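Long-range contact in E1 (Kluyveromyces marxianus, PDB 3VX6), which acts as an E1-like activating enzyme of autophagy, activating ATG12 for conjugation to ATG5 and ATG8 for conjugation to phosphatidylethanolamine: residues Y137-G149 and G252-K264. Sequence-based numbering, arbitrary orientation.
Sequences YYWICMPSFQSDG and GNNPSLKVSGWEK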
# COMPACT_ATOMS: atom_id res chain seq x y z
N TYR A 137 15.64 10.70 10.64
CA TYR A 137 15.31 10.93 9.24
C TYR A 137 14.62 9.68 8.71
O TYR A 137 15.09 8.56 8.92
CB TYR A 137 16.60 11.18 8.46
CG TYR A 137 17.47 12.27 9.06
CD1 TYR A 137 17.61 13.51 8.44
CD2 TYR A 137 18.13 12.07 10.28
CE1 TYR A 137 18.39 14.52 9.01
CE2 TYR A 137 18.91 13.08 10.86
CZ TYR A 137 19.03 14.30 10.22
OH TYR A 137 19.76 15.31 10.81
N TYR A 138 13.48 9.84 8.04
CA TYR A 138 12.80 8.68 7.49
C TYR A 138 12.01 9.00 6.25
O TYR A 138 11.73 10.16 5.95
CB TYR A 138 11.86 8.04 8.50
CG TYR A 138 10.74 8.93 8.93
CD1 TYR A 138 10.98 10.04 9.72
CD2 TYR A 138 9.41 8.63 8.59
CE1 TYR A 138 9.95 10.84 10.18
CE2 TYR A 138 8.36 9.42 9.04
CZ TYR A 138 8.64 10.53 9.84
OH TYR A 138 7.63 11.33 10.32
N TRP A 139 11.65 7.95 5.53
CA TRP A 139 10.91 8.09 4.31
C TRP A 139 10.08 6.83 4.10
O TRP A 139 10.62 5.73 4.01
CB TRP A 139 11.86 8.27 3.15
CG TRP A 139 11.27 9.04 2.04
CD1 TRP A 139 9.95 9.35 1.87
CD2 TRP A 139 11.97 9.62 0.93
NE1 TRP A 139 9.79 10.09 0.73
CE2 TRP A 139 11.01 10.27 0.13
CE3 TRP A 139 13.31 9.64 0.54
CZ2 TRP A 139 11.36 10.95 -1.04
CZ3 TRP A 139 13.65 10.32 -0.62
CH2 TRP A 139 12.68 10.96 -1.40
N ILE A 140 8.77 7.01 4.01
CA ILE A 140 7.90 5.87 3.81
C ILE A 140 7.37 5.90 2.39
O ILE A 140 7.22 6.98 1.79
CB ILE A 140 6.71 5.89 4.78
CG1 ILE A 140 7.23 5.92 6.22
CG2 ILE A 140 5.84 4.66 4.56
CD1 ILE A 140 6.14 5.94 7.28
N CYS A 141 7.13 4.72 1.84
CA CYS A 141 6.59 4.58 0.50
C CYS A 141 5.70 3.35 0.48
O CYS A 141 5.94 2.38 1.19
CB CYS A 141 7.70 4.43 -0.54
SG CYS A 141 8.41 2.77 -0.70
N MET A 142 4.65 3.42 -0.31
CA MET A 142 3.75 2.29 -0.49
C MET A 142 3.84 2.14 -2.00
O MET A 142 3.19 2.87 -2.73
CB MET A 142 2.34 2.66 -0.05
CG MET A 142 1.39 1.49 -0.08
SD MET A 142 -0.20 1.98 0.51
CE MET A 142 -0.14 1.52 2.24
N PRO A 143 4.68 1.21 -2.48
CA PRO A 143 4.85 1.00 -3.91
C PRO A 143 3.59 0.91 -4.72
O PRO A 143 2.67 0.16 -4.42
CB PRO A 143 5.68 -0.28 -3.97
CG PRO A 143 6.49 -0.18 -2.76
CD PRO A 143 5.43 0.19 -1.74
N SER A 144 3.59 1.74 -5.75
CA SER A 144 2.51 1.86 -6.71
C SER A 144 3.19 1.67 -8.06
O SER A 144 3.87 2.56 -8.57
CB SER A 144 1.89 3.26 -6.61
OG SER A 144 1.11 3.53 -7.75
N PHE A 145 3.03 0.48 -8.63
CA PHE A 145 3.65 0.19 -9.91
C PHE A 145 2.65 0.13 -11.04
O PHE A 145 1.44 -0.01 -10.82
CB PHE A 145 4.40 -1.12 -9.84
CG PHE A 145 3.57 -2.24 -9.29
CD1 PHE A 145 3.48 -2.45 -7.92
CD2 PHE A 145 2.88 -3.09 -10.15
CE1 PHE A 145 2.71 -3.49 -7.41
CE2 PHE A 145 2.11 -4.13 -9.66
CZ PHE A 145 2.03 -4.34 -8.29
N GLN A 146 3.18 0.20 -12.25
CA GLN A 146 2.39 0.16 -13.47
C GLN A 146 3.34 0.03 -14.65
O GLN A 146 4.54 0.21 -14.51
CB GLN A 146 1.61 1.46 -13.62
CG GLN A 146 2.51 2.67 -13.75
CD GLN A 146 1.76 3.86 -14.26
OE1 GLN A 146 0.94 4.45 -13.56
NE2 GLN A 146 2.04 4.23 -15.50
N SER A 147 2.79 -0.29 -15.81
CA SER A 147 3.60 -0.40 -17.01
C SER A 147 4.07 1.02 -17.37
O SER A 147 3.33 1.99 -17.21
CB SER A 147 2.78 -0.98 -18.16
OG SER A 147 3.49 -0.92 -19.38
N ASP A 148 5.31 1.13 -17.84
CA ASP A 148 5.88 2.43 -18.21
C ASP A 148 5.08 3.12 -19.32
O ASP A 148 4.96 2.61 -20.44
CB ASP A 148 7.33 2.24 -18.66
CG ASP A 148 8.21 3.41 -18.29
OD1 ASP A 148 9.42 3.38 -18.63
OD2 ASP A 148 7.71 4.35 -17.65
N GLY A 149 4.54 4.30 -19.01
CA GLY A 149 3.76 5.03 -20.00
C GLY A 149 2.30 4.67 -19.87
O GLY A 149 1.43 5.24 -20.54
N GLY A 252 -0.45 -0.18 -21.51
CA GLY A 252 0.02 -1.02 -20.43
C GLY A 252 0.96 -2.11 -20.88
O GLY A 252 1.38 -2.95 -20.08
N ASN A 253 1.32 -2.11 -22.15
CA ASN A 253 2.18 -3.17 -22.62
C ASN A 253 3.68 -2.95 -22.65
O ASN A 253 4.43 -3.84 -23.05
CB ASN A 253 1.70 -3.65 -23.98
CG ASN A 253 0.99 -4.99 -23.88
OD1 ASN A 253 1.58 -6.03 -24.18
ND2 ASN A 253 -0.26 -4.97 -23.42
N ASN A 254 4.15 -1.79 -22.19
CA ASN A 254 5.59 -1.56 -22.19
C ASN A 254 6.29 -2.55 -21.25
O ASN A 254 5.76 -2.90 -20.20
CB ASN A 254 5.89 -0.12 -21.78
CG ASN A 254 7.38 0.16 -21.77
OD1 ASN A 254 8.07 -0.09 -20.79
ND2 ASN A 254 7.88 0.67 -22.89
N PRO A 255 7.49 -3.02 -21.63
CA PRO A 255 8.29 -3.97 -20.85
C PRO A 255 8.82 -3.43 -19.52
O PRO A 255 9.37 -4.18 -18.71
CB PRO A 255 9.44 -4.33 -21.80
CG PRO A 255 8.88 -4.06 -23.16
CD PRO A 255 8.10 -2.80 -22.96
N SER A 256 8.68 -2.13 -19.30
CA SER A 256 9.16 -1.52 -18.05
C SER A 256 8.07 -1.24 -17.02
O SER A 256 6.91 -1.04 -17.36
CB SER A 256 9.91 -0.22 -18.34
OG SER A 256 11.13 -0.48 -19.00
N LEU A 257 8.47 -1.23 -15.76
CA LEU A 257 7.55 -0.98 -14.66
C LEU A 257 7.87 0.40 -14.10
O LEU A 257 9.02 0.71 -13.83
CB LEU A 257 7.76 -2.04 -13.58
CG LEU A 257 6.57 -2.40 -12.70
CD1 LEU A 257 5.51 -3.06 -13.57
CD2 LEU A 257 7.01 -3.32 -11.58
N LYS A 258 6.86 1.25 -13.93
CA LYS A 258 7.10 2.58 -13.39
C LYS A 258 6.60 2.60 -11.95
O LYS A 258 5.39 2.61 -11.71
CB LYS A 258 6.39 3.65 -14.23
CG LYS A 258 6.81 5.10 -13.91
CD LYS A 258 6.08 5.65 -12.69
CE LYS A 258 6.49 7.10 -12.34
NZ LYS A 258 7.86 7.23 -11.73
N VAL A 259 7.52 2.62 -11.00
CA VAL A 259 7.12 2.63 -9.60
C VAL A 259 7.26 3.98 -8.90
O VAL A 259 8.21 4.72 -9.11
CB VAL A 259 7.91 1.59 -8.79
CG1 VAL A 259 7.21 1.34 -7.47
CG2 VAL A 259 8.08 0.31 -9.59
N SER A 260 6.28 4.29 -8.06
CA SER A 260 6.25 5.51 -7.27
C SER A 260 5.67 5.07 -5.93
O SER A 260 5.51 3.87 -5.70
CB SER A 260 5.37 6.56 -7.92
OG SER A 260 4.07 6.04 -8.13
N GLY A 261 5.37 6.02 -5.04
CA GLY A 261 4.80 5.64 -3.76
C GLY A 261 5.46 6.32 -2.57
O GLY A 261 4.95 6.27 -1.45
N TRP A 262 6.60 6.96 -2.83
CA TRP A 262 7.36 7.67 -1.81
C TRP A 262 6.54 8.83 -1.28
O TRP A 262 6.07 9.66 -2.04
CB TRP A 262 8.66 8.22 -2.40
CG TRP A 262 9.74 7.21 -2.58
CD1 TRP A 262 10.34 6.85 -3.75
CD2 TRP A 262 10.38 6.44 -1.55
NE1 TRP A 262 11.31 5.91 -3.52
CE2 TRP A 262 11.36 5.63 -2.18
CE3 TRP A 262 10.21 6.35 -0.16
CZ2 TRP A 262 12.18 4.76 -1.46
CZ3 TRP A 262 11.03 5.49 0.55
CH2 TRP A 262 12.00 4.69 -0.10
N GLU A 263 6.38 8.89 0.04
CA GLU A 263 5.60 9.95 0.66
C GLU A 263 6.28 11.32 0.50
O GLU A 263 7.49 11.46 0.70
CB GLU A 263 5.41 9.64 2.14
CG GLU A 263 4.45 10.56 2.84
CD GLU A 263 4.14 10.09 4.23
OE1 GLU A 263 3.17 10.60 4.84
OE2 GLU A 263 4.87 9.19 4.72
N LYS A 264 5.49 12.34 0.15
CA LYS A 264 6.02 13.68 -0.06
C LYS A 264 5.98 14.54 1.20
O LYS A 264 5.83 14.04 2.31
CB LYS A 264 5.27 14.36 -1.20
O HOH W 1 7.82 9.45 4.71
O HOH W 2 3.64 4.46 -10.69
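Strand 137-144 runs antiparallel to strand 260-262, their axes 4.3 Å apart at 157°, with Ser144 and Ser260 as a hydrogen-bonded pair and Cys141 facing Trp262 as a non-hydrogen-bonded one. Between the two pairs the register slips by one residue, a beta bulge in which Met142 and Pro143 stand opposite Gly261; a side chain there would run into Met142 O and Ser260 O, so the position calls for glycine. Gly261 O still accepts from Met142 N, and Glu263 N reaches Ile140 O (2.7 Å) in a nearly straight bond. Swung anti to its backbone N (chi1 -152°), the Trp139 indole sends NE1 to a lone pair of Glu263 O (2.7 Å), while CE3 of Trp262 lies over one of its faces, 3.6 Å from Trp139 CG. The two rings meet obliquely, their planes at 40°. Cys141 SG sits almost on the normal of the Trp262 six-membered ring, 3.9 Å from its centroid, and Trp262 NE1 is bound by Lys97 O. A leucine in place of Trp139 would probably leave Glu263 O without this donor and part of the Trp262 ring without the indole packed against it. One water joins Ile140 N to Glu263 OE2, which also bonds Ser17; another links Ser144 O, Lys258 O and Ser260 OG. Beyond the strands the pairing continues through Lys258 N to Gln146 O (2.6 Å) and Asp148 N to Ser256 O, with Asp148 CB against Asn254 OD1, which accepts from Ser256 N in an Asx turn. This bulged antiparallel pairing places 260-262 beside strand 135-144 in a mixed sheet of the Atg7 N-terminal region.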